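Isoaspartyl dipeptidase (Fervidobacterium islandicum, PDB 7CDH) probably hydrolyses isoaspartyl (beta-aspartyl) dipeptides as a zinc metallopeptidase of the amidohydrolase family, consistent with a part in dealing with damaged proteins. Local coordinates at residues K3-A8 with A352-V357; N7-S12 with I16-V21; I175-R180 with T213-Q218; D208-T213 with Q218-T223. All blocks are in the same frame, centred on the assembly; numbering follows the deposited sequence.

Contact 1: K3-A8 with A352-V357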
loop_
_atom_site.group_PDB
_atom_site.type_symbol
_atom_site.label_atom_id
_atom_site.label_comp_id
_atom_site.label_asym_id
_atom_site.label_seq_id
_atom_site.Cartn_x
_atom_site.Cartn_y
_atom_site.Cartn_z
ATOM N N LYS A 3 -6.503 -16.479 51.729
ATOM C CA LYS A 3 -7.377 -15.663 52.602
ATOM C C LYS A 3 -8.679 -16.411 52.799
ATOM O O LYS A 3 -8.992 -17.297 51.956
ATOM C CB LYS A 3 -7.686 -14.291 52.008
ATOM C CG LYS A 3 -6.482 -13.520 51.500
ATOM C CD LYS A 3 -6.817 -12.090 51.113
ATOM C CE LYS A 3 -5.647 -11.322 50.520
ATOM N NZ LYS A 3 -4.782 -12.194 49.701
ATOM N N ILE A 4 -9.396 -16.053 53.866
ATOM C CA ILE A 4 -10.709 -16.642 54.248
ATOM C C ILE A 4 -11.616 -15.500 54.649
ATOM O O ILE A 4 -11.221 -14.772 55.584
ATOM C CB ILE A 4 -10.612 -17.625 55.435
ATOM C CG1 ILE A 4 -9.717 -18.827 55.141
ATOM C CG2 ILE A 4 -12.003 -18.064 55.868
ATOM C CD1 ILE A 4 -8.309 -18.630 55.613
ATOM N N ILE A 5 -12.809 -15.437 54.058
ATOM C CA ILE A 5 -13.894 -14.519 54.525
ATOM C C ILE A 5 -14.887 -15.343 55.363
ATOM O O ILE A 5 -15.388 -16.406 54.881
ATOM C CB ILE A 5 -14.556 -13.776 53.344
ATOM C CG1 ILE A 5 -13.566 -12.843 52.646
ATOM C CG2 ILE A 5 -15.795 -13.014 53.784
ATOM C CD1 ILE A 5 -13.955 -12.520 51.235
ATOM N N LYS A 6 -15.093 -14.900 56.605
ATOM C CA LYS A 6 -15.928 -15.599 57.613
ATOM C C LYS A 6 -17.184 -14.765 57.843
ATOM O O LYS A 6 -17.072 -13.529 57.805
ATOM C CB LYS A 6 -15.152 -15.805 58.920
ATOM C CG LYS A 6 -14.131 -16.935 58.874
ATOM C CD LYS A 6 -13.546 -17.329 60.224
ATOM C CE LYS A 6 -12.895 -18.701 60.204
ATOM N NZ LYS A 6 -13.857 -19.768 60.571
ATOM N N ASN A 7 -18.322 -15.433 58.059
ATOM C CA ASN A 7 -19.522 -14.863 58.739
ATOM C C ASN A 7 -20.359 -14.008 57.796
ATOM O O ASN A 7 -21.170 -13.232 58.320
ATOM C CB ASN A 7 -19.183 -13.964 59.939
ATOM C CG ASN A 7 -18.478 -14.700 61.059
ATOM O OD1 ASN A 7 -18.586 -15.925 61.139
ATOM N ND2 ASN A 7 -17.787 -13.960 61.926
ATOM N N ALA A 8 -20.170 -14.106 56.481
ATOM C CA ALA A 8 -21.017 -13.369 55.520
ATOM C C ALA A 8 -22.164 -14.266 55.054
ATOM O O ALA A 8 -22.027 -15.521 55.036
ATOM C CB ALA A 8 -20.200 -12.858 54.366
ATOM N N ALA A 352 -11.486 -15.268 42.145
ATOM C CA ALA A 352 -11.833 -14.679 43.451
ATOM C C ALA A 352 -12.133 -13.192 43.267
ATOM O O ALA A 352 -11.370 -12.360 43.807
ATOM C CB ALA A 352 -10.728 -14.915 44.459
ATOM N N ASP A 353 -13.231 -12.888 42.570
ATOM C CA ASP A 353 -13.741 -11.507 42.410
ATOM C C ASP A 353 -15.060 -11.403 43.167
ATOM O O ASP A 353 -16.025 -12.107 42.751
ATOM C CB ASP A 353 -13.962 -11.145 40.939
ATOM C CG ASP A 353 -12.785 -11.388 40.005
ATOM O OD1 ASP A 353 -11.639 -11.533 40.502
ATOM O OD2 ASP A 353 -13.039 -11.396 38.764
ATOM N N PHE A 354 -15.108 -10.549 44.199
ATOM C CA PHE A 354 -16.225 -10.428 45.177
ATOM C C PHE A 354 -16.449 -8.977 45.590
ATOM O O PHE A 354 -15.502 -8.194 45.555
ATOM C CB PHE A 354 -15.901 -11.111 46.506
ATOM C CG PHE A 354 -15.267 -12.475 46.426
ATOM C CD1 PHE A 354 -15.850 -13.491 45.689
ATOM C CD2 PHE A 354 -14.118 -12.757 47.142
ATOM C CE1 PHE A 354 -15.251 -14.735 45.602
ATOM C CE2 PHE A 354 -13.540 -14.016 47.085
ATOM C CZ PHE A 354 -14.112 -15.000 46.317
ATOM N N ILE A 355 -17.676 -8.628 45.967
ATOM C CA ILE A 355 -17.940 -7.379 46.732
ATOM C C ILE A 355 -18.596 -7.765 48.062
ATOM O O ILE A 355 -19.286 -8.798 48.168
ATOM C CB ILE A 355 -18.769 -6.349 45.938
ATOM C CG1 ILE A 355 -20.148 -6.878 45.562
ATOM C CG2 ILE A 355 -18.005 -5.867 44.720
ATOM C CD1 ILE A 355 -21.116 -5.822 45.029
ATOM N N LEU A 356 -18.335 -6.964 49.068
ATOM C CA LEU A 356 -18.949 -7.106 50.397
ATOM C C LEU A 356 -19.845 -5.898 50.587
ATOM O O LEU A 356 -19.374 -4.769 50.463
ATOM C CB LEU A 356 -17.830 -7.193 51.427
ATOM C CG LEU A 356 -17.112 -8.538 51.460
ATOM C CD1 LEU A 356 -15.767 -8.409 52.139
ATOM C CD2 LEU A 356 -17.969 -9.580 52.179
ATOM N N VAL A 357 -21.121 -6.153 50.795
ATOM C CA VAL A 357 -22.156 -5.102 50.943
ATOM C C VAL A 357 -22.667 -5.128 52.384
ATOM O O VAL A 357 -22.692 -6.188 53.018
ATOM C CB VAL A 357 -23.215 -5.392 49.882
ATOM C CG1 VAL A 357 -24.472 -4.582 50.080
ATOM C CG2 VAL A 357 -22.611 -5.160 48.509
#
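Ile5 sends its two branches to different partners on segment 352-357. CD1, the end of the longer branch, comes within 4.1 Å of Phe354 CD2, meeting the ring obliquely. The shorter branch turns to the leucine two residues further on, Ile5 CG2 lying 4.4 Å from Leu356 CD2, a looser touch. This division follows from the first torsion of Ile5 (-65°): CG1 lies anti to the carbonyl carbon and CG2 anti to the backbone N, which points CG1, with its CD1, to Phe354 and CG2 to Leu356. The side chains of Ile5 and Phe354 pass alongside one another, pointing opposite ways, and do not butt end against end.

The phenyl ring has neighbours of its own. Under one face sits the backbone of the preceding loop, with Ala352 C 4.0 Å from the ring plane and over its centre. Phe23 of strand 19-23 meets the ring edge-to-face and also touches Ile5. Ile368 of strand 364-369 reaches both Ile5 and Phe354, while Leu53 of strand 51-59 packs on Phe354 and Leu356.

Strand 2-6 belongs to the mixed sheet of four strands, strand 354-358 to the larger one, so the contact lies between two sheets. It joins the N-terminal strand to a strand from the C-terminal part of the chain, in the small beta domain that accompanies the barrel in enzymes of this family. No hydrogen bond crosses between the segments, and the three touching side chains are buried hydrocarbon. Cohesion here therefore rests on dispersion and the exclusion of water, while backbone bonding to flanking strands, such as that of Ile5 to Val21, fixes strand 2-6 in its own sheet.

Contact 2: N7-S12 with I16-V21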
loop_
_atom_site.group_PDB
_atom_site.type_symbol
_atom_site.label_atom_id
_atom_site.label_comp_id
_atom_site.label_asym_id
_atom_site.label_seq_id
_atom_site.Cartn_x
_atom_site.Cartn_y
_atom_site.Cartn_z
ATOM N N ASN A 7 -18.322 -15.433 58.059
ATOM C CA ASN A 7 -19.522 -14.863 58.739
ATOM C C ASN A 7 -20.359 -14.008 57.796
ATOM O O ASN A 7 -21.170 -13.232 58.320
ATOM C CB ASN A 7 -19.183 -13.964 59.939
ATOM C CG ASN A 7 -18.478 -14.700 61.059
ATOM O OD1 ASN A 7 -18.586 -15.925 61.139
ATOM N ND2 ASN A 7 -17.787 -13.960 61.926
ATOM N N ALA A 8 -20.170 -14.106 56.481
ATOM C CA ALA A 8 -21.017 -13.369 55.520
ATOM C C ALA A 8 -22.164 -14.266 55.054
ATOM O O ALA A 8 -22.027 -15.521 55.036
ATOM C CB ALA A 8 -20.200 -12.858 54.366
ATOM N N LYS A 9 -23.262 -13.646 54.660
ATOM C CA LYS A 9 -24.306 -14.362 53.899
ATOM C C LYS A 9 -23.861 -14.315 52.445
ATOM O O LYS A 9 -23.645 -13.239 51.934
ATOM C CB LYS A 9 -25.673 -13.706 54.128
ATOM C CG LYS A 9 -26.289 -13.946 55.499
ATOM C CD LYS A 9 -26.869 -12.704 56.132
ATOM C CE LYS A 9 -26.448 -12.576 57.581
ATOM N NZ LYS A 9 -27.336 -11.668 58.336
ATOM N N VAL A 10 -23.707 -15.450 51.797
ATOM C CA VAL A 10 -23.111 -15.485 50.441
ATOM C C VAL A 10 -24.216 -15.584 49.389
ATOM O O VAL A 10 -25.076 -16.495 49.503
ATOM C CB VAL A 10 -22.137 -16.651 50.368
ATOM C CG1 VAL A 10 -21.586 -16.831 48.964
ATOM C CG2 VAL A 10 -21.040 -16.456 51.397
ATOM N N PHE A 11 -24.195 -14.686 48.397
ATOM C CA PHE A 11 -24.985 -14.825 47.150
ATOM C C PHE A 11 -24.020 -15.156 46.021
ATOM O O PHE A 11 -23.118 -14.382 45.745
ATOM C CB PHE A 11 -25.767 -13.561 46.840
ATOM C CG PHE A 11 -26.779 -13.161 47.872
ATOM C CD1 PHE A 11 -26.395 -12.576 49.064
ATOM C CD2 PHE A 11 -28.130 -13.327 47.627
ATOM C CE1 PHE A 11 -27.341 -12.170 49.997
ATOM C CE2 PHE A 11 -29.073 -12.917 48.554
ATOM C CZ PHE A 11 -28.676 -12.345 49.740
ATOM N N SER A 12 -24.216 -16.302 45.395
ATOM C CA SER A 12 -23.187 -17.001 44.608
ATOM C C SER A 12 -23.326 -16.778 43.093
ATOM O O SER A 12 -22.426 -17.189 42.355
ATOM C CB SER A 12 -23.238 -18.473 44.971
ATOM O OG SER A 12 -24.464 -19.058 44.514
ATOM N N ILE A 16 -27.004 -18.905 49.378
ATOM C CA ILE A 16 -26.578 -20.161 50.066
ATOM C C ILE A 16 -26.337 -19.862 51.554
ATOM O O ILE A 16 -25.729 -20.712 52.225
ATOM C CB ILE A 16 -25.350 -20.778 49.372
ATOM C CG1 ILE A 16 -24.103 -19.894 49.476
ATOM C CG2 ILE A 16 -25.677 -21.116 47.935
ATOM C CD1 ILE A 16 -22.865 -20.573 48.935
ATOM N N GLY A 17 -26.788 -18.691 52.026
ATOM C CA GLY A 17 -26.743 -18.270 53.438
ATOM C C GLY A 17 -25.346 -18.209 54.006
ATOM O O GLY A 17 -24.424 -17.946 53.239
ATOM N N LYS A 18 -25.210 -18.362 55.328
ATOM C CA LYS A 18 -23.939 -18.122 56.064
ATOM C C LYS A 18 -22.929 -19.210 55.681
ATOM O O LYS A 18 -23.165 -20.397 55.997
ATOM C CB LYS A 18 -24.178 -17.968 57.568
ATOM C CG LYS A 18 -24.290 -16.516 58.033
ATOM C CD LYS A 18 -24.158 -16.316 59.524
ATOM C CE LYS A 18 -25.378 -16.819 60.270
ATOM N NZ LYS A 18 -25.058 -17.195 61.668
ATOM N N LYS A 19 -21.891 -18.818 54.933
ATOM C CA LYS A 19 -20.837 -19.735 54.436
ATOM C C LYS A 19 -19.497 -19.019 54.495
ATOM O O LYS A 19 -19.476 -17.808 54.524
ATOM C CB LYS A 19 -21.117 -20.218 53.015
ATOM C CG LYS A 19 -22.362 -21.071 52.845
ATOM C CD LYS A 19 -22.132 -22.545 52.981
ATOM C CE LYS A 19 -23.412 -23.350 52.860
ATOM N NZ LYS A 19 -23.863 -23.822 54.192
ATOM N N ASP A 20 -18.426 -19.787 54.545
ATOM C CA ASP A 20 -17.033 -19.297 54.642
ATOM C C ASP A 20 -16.360 -19.568 53.289
ATOM O O ASP A 20 -16.636 -20.643 52.703
ATOM C CB ASP A 20 -16.354 -19.933 55.858
ATOM C CG ASP A 20 -16.685 -19.232 57.171
ATOM O OD1 ASP A 20 -17.618 -18.340 57.169
ATOM O OD2 ASP A 20 -15.995 -19.555 58.197
ATOM N N VAL A 21 -15.567 -18.603 52.810
ATOM C CA VAL A 21 -14.909 -18.640 51.469
ATOM C C VAL A 21 -13.396 -18.539 51.641
ATOM O O VAL A 21 -12.934 -17.541 52.241
ATOM C CB VAL A 21 -15.422 -17.548 50.512
ATOM C CG1 VAL A 21 -14.933 -17.840 49.109
ATOM C CG2 VAL A 21 -16.942 -17.425 50.502
HETATM O O HOH W 1 -18.365 -15.369 54.862
#
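Val10 faces Ile16 and Gly17 in a beta hairpin of the small beta domain, where strand 8-11 turns back into strand 15-17 before the chain bends at Lys18 and enters the four-stranded sheet as strand 19-23. Both backbone groups of Val10 are used: its N gives a nearly straight bond to Gly17 O (3.0 Å, 174°), arriving well above the carbonyl plane, and its O takes one from Ile16 N at 3.1 Å, almost end-on.

The valine side chain works in two directions. Val10 CG1, anti to the backbone N, lies 4.0 Å from Ile16 CD1. Val10 CG2 reaches the start of the next strand, 4.1 Å from Lys19 CB, and more loosely Val21; the side chain also packs on Leu53 of strand 51-59. A glycine here would probably leave Ile16, Lys19 and Leu53 without the side chain they share, although the backbone bonds could remain.

One residue further from the turn, Lys9 and Lys18 form a non-hydrogen-bonded antiparallel pair, with Lys9 CG 4.1 Å from Lys18 CG and the two chains leaving alongside one another; the ammonium of Lys9 goes on to a salt bridge with Glu359. A water takes a bond from Ala8 N and gives one to Lys19 O, each 2.7 Å long, where the strands diverge. Where the chain turns at Asn7, Asp20 OD1 accepts from Asn7 N at 3.1 Å on its syn side, 26° out of the carboxylate plane, while Asp20 OD2 holds Lys6 NZ.

Contact 3: I175-R180 with T213-Q218; sequences IVADIR and TEIPIQ
Arg180 lays one face of its guanidinium over the ring of Pro216, with Pro216 CG 3.6 Å above the plane and over its centre, and Pro216 CD 3.5 Å from Arg180 NE. CG of the arginine is anti to its N (chi1 163°) and the chain stays extended to NE, which carries the flat group off the helix and across the proline at about a right angle. NE also bonds to the carbonyl O of His162 of the second subunit. With an alanine here, Pro216 is likely to lose its cover and the His162 carbonyl its donor from this subunit.

One turn earlier, Val176 CG1 meets two methyls of Ile215, Ile215 CG2 at 3.8 Å and Ile215 CD1 at 4.1 Å. Ile215 holds CG1 anti to the carbonyl carbon (chi1 -75°) and CG2 anti to the backbone N, which brings both branches to the valine; CD1 also comes loosely up to Ala177 CB. An ST turn leads into Ile215: Thr213 OG1 accepts from Ile215 N at 3.1 Å. Between them, Glu214 forms a salt bridge with Arg201 of the second subunit.

Helix 169-186 is thus packed against the loop joining helix 204-212 to strand 220-223, neighbouring outer elements of the amidohydrolase TIM barrel, at an edge that also forms a subunit interface.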
loop_
_atom_site.group_PDB
_atom_site.type_symbol
_atom_site.label_atom_id
_atom_site.label_comp_id
_atom_site.label_asym_id
_atom_site.label_seq_id
_atom_site.Cartn_x
_atom_site.Cartn_y
_atom_site.Cartn_z
ATOM N N ILE A 175 -18.772 -8.729 8.784
ATOM C CA ILE A 175 -18.184 -8.395 10.114
ATOM C C ILE A 175 -18.618 -9.456 11.133
ATOM O O ILE A 175 -17.754 -9.961 11.856
ATOM C CB ILE A 175 -18.580 -6.966 10.545
ATOM C CG1 ILE A 175 -17.871 -5.912 9.693
ATOM C CG2 ILE A 175 -18.335 -6.738 12.041
ATOM C CD1 ILE A 175 -18.685 -4.646 9.566
ATOM N N VAL A 176 -19.894 -9.819 11.163
ATOM C CA VAL A 176 -20.369 -10.837 12.138
ATOM C C VAL A 176 -19.693 -12.174 11.813
ATOM O O VAL A 176 -19.228 -12.823 12.744
ATOM C CB VAL A 176 -21.898 -10.958 12.160
ATOM C CG1 VAL A 176 -22.342 -12.111 13.031
ATOM C CG2 VAL A 176 -22.551 -9.675 12.626
ATOM N N ALA A 177 -19.648 -12.589 10.550
ATOM C CA ALA A 177 -19.003 -13.876 10.177
ATOM C C ALA A 177 -17.512 -13.861 10.532
ATOM O O ALA A 177 -17.005 -14.887 10.991
ATOM C CB ALA A 177 -19.208 -14.197 8.722
ATOM N N ASP A 178 -16.833 -12.734 10.360
ATOM C CA ASP A 178 -15.378 -12.633 10.648
ATOM C C ASP A 178 -15.157 -12.744 12.163
ATOM O O ASP A 178 -14.278 -13.489 12.584
ATOM C CB ASP A 178 -14.783 -11.385 9.998
ATOM C CG ASP A 178 -14.612 -11.518 8.477
ATOM O OD1 ASP A 178 -14.971 -12.618 7.923
ATOM O OD2 ASP A 178 -14.129 -10.510 7.828
ATOM N N ILE A 179 -15.972 -12.114 12.983
ATOM C CA ILE A 179 -15.713 -12.135 14.439
ATOM C C ILE A 179 -16.148 -13.502 14.991
ATOM O O ILE A 179 -15.431 -14.050 15.835
ATOM C CB ILE A 179 -16.347 -10.905 15.115
ATOM C CG1 ILE A 179 -15.483 -10.391 16.274
ATOM C CG2 ILE A 179 -17.766 -11.187 15.560
ATOM C CD1 ILE A 179 -14.108 -9.897 15.857
ATOM N N ARG A 180 -17.186 -14.115 14.437
ATOM C CA ARG A 180 -17.576 -15.495 14.804
ATOM C C ARG A 180 -16.435 -16.451 14.471
ATOM O O ARG A 180 -16.046 -17.271 15.335
ATOM C CB ARG A 180 -18.875 -15.934 14.136
ATOM C CG ARG A 180 -19.080 -17.436 14.152
ATOM C CD ARG A 180 -20.531 -17.772 13.928
ATOM N NE ARG A 180 -20.766 -19.213 13.916
ATOM C CZ ARG A 180 -20.659 -20.032 14.971
ATOM N NH1 ARG A 180 -20.291 -19.584 16.158
ATOM N NH2 ARG A 180 -20.918 -21.320 14.839
ATOM N N THR A 213 -29.504 -16.605 7.563
ATOM C CA THR A 213 -28.180 -17.268 7.590
ATOM C C THR A 213 -28.117 -18.264 8.740
ATOM O O THR A 213 -29.009 -18.256 9.594
ATOM C CB THR A 213 -27.006 -16.269 7.684
ATOM O OG1 THR A 213 -26.750 -16.000 9.056
ATOM C CG2 THR A 213 -27.230 -14.969 6.943
ATOM N N GLU A 214 -27.002 -18.985 8.795
ATOM C CA GLU A 214 -26.707 -20.092 9.737
ATOM C C GLU A 214 -26.042 -19.523 11.008
ATOM O O GLU A 214 -25.498 -20.337 11.795
ATOM C CB GLU A 214 -25.757 -21.083 9.045
ATOM C CG GLU A 214 -26.090 -21.419 7.579
ATOM C CD GLU A 214 -25.680 -20.413 6.496
ATOM O OE1 GLU A 214 -24.851 -19.488 6.757
ATOM O OE2 GLU A 214 -26.223 -20.536 5.382
ATOM N N ILE A 215 -26.010 -18.192 11.174
ATOM C CA ILE A 215 -25.212 -17.534 12.248
ATOM C C ILE A 215 -26.022 -17.559 13.537
ATOM O O ILE A 215 -27.181 -17.137 13.586
ATOM C CB ILE A 215 -24.756 -16.118 11.866
ATOM C CG1 ILE A 215 -23.610 -16.177 10.850
ATOM C CG2 ILE A 215 -24.357 -15.367 13.117
ATOM C CD1 ILE A 215 -23.295 -14.868 10.174
ATOM N N PRO A 216 -25.468 -18.177 14.592
ATOM C CA PRO A 216 -26.194 -18.323 15.841
ATOM C C PRO A 216 -26.418 -16.955 16.500
ATOM O O PRO A 216 -25.520 -16.095 16.430
ATOM C CB PRO A 216 -25.300 -19.197 16.725
ATOM C CG PRO A 216 -24.190 -19.721 15.840
ATOM C CD PRO A 216 -24.147 -18.833 14.616
ATOM N N ILE A 217 -27.543 -16.837 17.210
ATOM C CA ILE A 217 -28.047 -15.572 17.819
ATOM C C ILE A 217 -27.113 -15.083 18.944
ATOM O O ILE A 217 -27.171 -13.869 19.266
ATOM C CB ILE A 217 -29.525 -15.748 18.254
ATOM C CG1 ILE A 217 -30.200 -14.408 18.534
ATOM C CG2 ILE A 217 -29.693 -16.711 19.429
ATOM C CD1 ILE A 217 -31.640 -14.553 18.953
ATOM N N GLN A 218 -26.249 -15.940 19.495
ATOM C CA GLN A 218 -25.452 -15.663 20.738
ATOM C C GLN A 218 -24.286 -14.674 20.501
ATOM O O GLN A 218 -23.694 -14.173 21.463
ATOM C CB GLN A 218 -24.891 -16.975 21.302
ATOM C CG GLN A 218 -25.959 -17.921 21.859
ATOM C CD GLN A 218 -26.614 -18.877 20.879
ATOM O OE1 GLN A 218 -26.230 -19.011 19.708
ATOM N NE2 GLN A 218 -27.649 -19.552 21.363
#

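Contact 4: D208-T213 with Q218-T223; sequences DIIEKT and QHLYPT
Ile209 and Ile210, consecutive residues near the end of helix 204-212, both touch the same methyl of Leu220. Ile209 reaches it with its branch methyl, Ile209 CG2 lying 4.1 Å from Leu220 CD1. With CG1 anti to the carbonyl carbon (chi1 -64°), CG2 is left anti to the backbone N, and the residue as a whole also packs on Ile172 and Leu173 of helix 169-186. Ile210 again uses the branch methyl, Ile210 CG2 being 3.9 Å from Leu220 CD1. Here CG1 takes the position between the backbone N and the carbonyl carbon, leaving CG2 anti to the carbonyl carbon. Leu220 CD1 thus meets the branch methyls of two consecutive residues, each side chain slanting across the leucine.

Glu211 has turned off this face and forms a salt bridge with Arg241. At Thr213 the chain leaves the helical conformation, but its hydroxyl still bonds back: OG1 donates to Ile209 O at 2.8 Å, tilted 25° from the carbonyl plane, beside a weak bond from Thr213 N to the same oxygen. The last turn is thereby tied to the residue that meets Leu220.

Leu220 also packs on Phe194 of strand 191-196 and Val176 of helix 169-186. The contact is apolar packing of the helix on the second strand of the beta-alpha-beta unit 191-196, 204-212, 220-223. Such units build the TIM barrel; here the first strand carries the zinc ligand His195 and the second is followed directly by the zinc ligand His224.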
loop_
_atom_site.group_PDB
_atom_site.type_symbol
_atom_site.label_atom_id
_atom_site.label_comp_id
_atom_site.label_asym_id
_atom_site.label_seq_id
_atom_site.Cartn_x
_atom_site.Cartn_y
_atom_site.Cartn_z
ATOM N N ASP A 208 -32.697 -10.251 10.589
ATOM C CA ASP A 208 -32.291 -10.615 9.203
ATOM C C ASP A 208 -31.124 -11.612 9.245
ATOM O O ASP A 208 -31.173 -12.629 8.529
ATOM C CB ASP A 208 -31.906 -9.404 8.357
ATOM C CG ASP A 208 -33.049 -8.468 7.991
ATOM O OD1 ASP A 208 -34.236 -8.888 8.096
ATOM O OD2 ASP A 208 -32.734 -7.307 7.625
ATOM N N ILE A 209 -30.152 -11.403 10.121
ATOM C CA ILE A 209 -28.986 -12.326 10.226
ATOM C C ILE A 209 -29.470 -13.736 10.622
ATOM O O ILE A 209 -29.023 -14.720 9.996
ATOM C CB ILE A 209 -27.940 -11.756 11.205
ATOM C CG1 ILE A 209 -27.350 -10.437 10.700
ATOM C CG2 ILE A 209 -26.872 -12.787 11.467
ATOM C CD1 ILE A 209 -26.713 -9.600 11.782
ATOM N N ILE A 210 -30.276 -13.873 11.672
ATOM C CA ILE A 210 -30.644 -15.218 12.202
ATOM C C ILE A 210 -31.669 -15.906 11.278
ATOM O O ILE A 210 -31.624 -17.144 11.172
ATOM C CB ILE A 210 -31.150 -15.126 13.643
ATOM C CG1 ILE A 210 -32.446 -14.312 13.743
ATOM C CG2 ILE A 210 -30.037 -14.597 14.538
ATOM C CD1 ILE A 210 -33.121 -14.431 15.087
ATOM N N GLU A 211 -32.527 -15.153 10.594
ATOM C CA GLU A 211 -33.571 -15.742 9.723
ATOM C C GLU A 211 -32.936 -16.200 8.410
ATOM O O GLU A 211 -33.315 -17.263 7.941
ATOM C CB GLU A 211 -34.729 -14.761 9.533
ATOM C CG GLU A 211 -35.628 -14.709 10.760
ATOM C CD GLU A 211 -36.491 -13.472 10.935
ATOM O OE1 GLU A 211 -36.543 -12.625 10.014
ATOM O OE2 GLU A 211 -37.112 -13.355 12.003
ATOM N N LYS A 212 -31.980 -15.454 7.866
ATOM C CA LYS A 212 -31.499 -15.637 6.472
ATOM C C LYS A 212 -30.147 -16.351 6.428
ATOM O O LYS A 212 -29.693 -16.654 5.323
ATOM C CB LYS A 212 -31.367 -14.285 5.774
ATOM C CG LYS A 212 -32.638 -13.449 5.696
ATOM C CD LYS A 212 -32.321 -12.004 5.327
ATOM C CE LYS A 212 -33.430 -11.279 4.589
ATOM N NZ LYS A 212 -32.891 -10.125 3.830
ATOM N N THR A 213 -29.504 -16.605 7.563
ATOM C CA THR A 213 -28.180 -17.268 7.590
ATOM C C THR A 213 -28.117 -18.264 8.740
ATOM O O THR A 213 -29.009 -18.256 9.594
ATOM C CB THR A 213 -27.006 -16.269 7.684
ATOM O OG1 THR A 213 -26.750 -16.000 9.056
ATOM C CG2 THR A 213 -27.230 -14.969 6.943
ATOM N N GLN A 218 -26.249 -15.940 19.495
ATOM C CA GLN A 218 -25.452 -15.663 20.738
ATOM C C GLN A 218 -24.286 -14.674 20.501
ATOM O O GLN A 218 -23.694 -14.173 21.463
ATOM C CB GLN A 218 -24.891 -16.975 21.302
ATOM C CG GLN A 218 -25.959 -17.921 21.859
ATOM C CD GLN A 218 -26.614 -18.877 20.879
ATOM O OE1 GLN A 218 -26.230 -19.011 19.708
ATOM N NE2 GLN A 218 -27.649 -19.552 21.363
ATOM N N HIS A 219 -23.895 -14.446 19.263
ATOM C CA HIS A 219 -22.822 -13.497 18.911
ATOM C C HIS A 219 -23.378 -12.074 18.863
ATOM O O HIS A 219 -22.567 -11.171 18.747
ATOM C CB HIS A 219 -22.202 -13.876 17.567
ATOM C CG HIS A 219 -21.560 -15.218 17.574
ATOM N ND1 HIS A 219 -20.355 -15.460 18.236
ATOM C CD2 HIS A 219 -21.950 -16.386 17.008
ATOM C CE1 HIS A 219 -20.028 -16.730 18.068
ATOM N NE2 HIS A 219 -21.006 -17.326 17.327
ATOM N N LEU A 220 -24.702 -11.898 18.865
ATOM C CA LEU A 220 -25.360 -10.610 18.539
ATOM C C LEU A 220 -25.878 -10.017 19.834
ATOM O O LEU A 220 -26.771 -10.582 20.427
ATOM C CB LEU A 220 -26.496 -10.813 17.544
ATOM C CG LEU A 220 -26.182 -11.651 16.306
ATOM C CD1 LEU A 220 -27.436 -11.806 15.450
ATOM C CD2 LEU A 220 -25.025 -11.070 15.483
ATOM N N TYR A 221 -25.317 -8.892 20.225
ATOM C CA TYR A 221 -25.444 -8.338 21.575
ATOM C C TYR A 221 -25.767 -6.875 21.407
ATOM O O TYR A 221 -24.869 -6.057 21.444
ATOM C CB TYR A 221 -24.117 -8.549 22.284
ATOM C CG TYR A 221 -24.100 -8.172 23.738
ATOM C CD1 TYR A 221 -25.090 -8.599 24.612
ATOM C CD2 TYR A 221 -23.048 -7.448 24.254
ATOM C CE1 TYR A 221 -25.041 -8.292 25.965
ATOM C CE2 TYR A 221 -22.988 -7.125 25.598
ATOM C CZ TYR A 221 -23.985 -7.543 26.457
ATOM O OH TYR A 221 -23.871 -7.239 27.780
ATOM N N PRO A 222 -27.035 -6.515 21.141
ATOM C CA PRO A 222 -27.423 -5.109 21.028
ATOM C C PRO A 222 -27.464 -4.417 22.396
ATOM O O PRO A 222 -27.820 -5.075 23.310
ATOM C CB PRO A 222 -28.824 -5.196 20.431
ATOM C CG PRO A 222 -29.369 -6.492 20.982
ATOM C CD PRO A 222 -28.171 -7.426 20.939
ATOM N N THR A 223 -27.150 -3.121 22.484
ATOM C CA THR A 223 -27.268 -2.327 23.735
ATOM C C THR A 223 -28.245 -1.164 23.499
ATOM O O THR A 223 -28.754 -1.047 22.372
ATOM C CB THR A 223 -25.881 -1.922 24.268
ATOM O OG1 THR A 223 -26.066 -1.282 25.537
ATOM C CG2 THR A 223 -25.119 -1.009 23.334
#

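How the contacts relate
The four contacts form two pairs in two parts of the fold. Contacts 1 and 2, with centres about 8 Å apart, share Asn7 and Ala8 in the small beta domain, where strands 2-6 and 19-23 are neighbours in one sheet. Contacts 3 and 4, with centres about 7 Å apart, share Thr213 and Gln218 on the barrel and both touch the second subunit. The pairs lie about 38 to 40 Å apart, centre to centre. Contact 2 is closed early in the chain; contacts 3 and 4 interleave later, within the long excursion spanned by contact 1. The chain thus completes its barrel before its C-terminal part returns to the N-terminal strands.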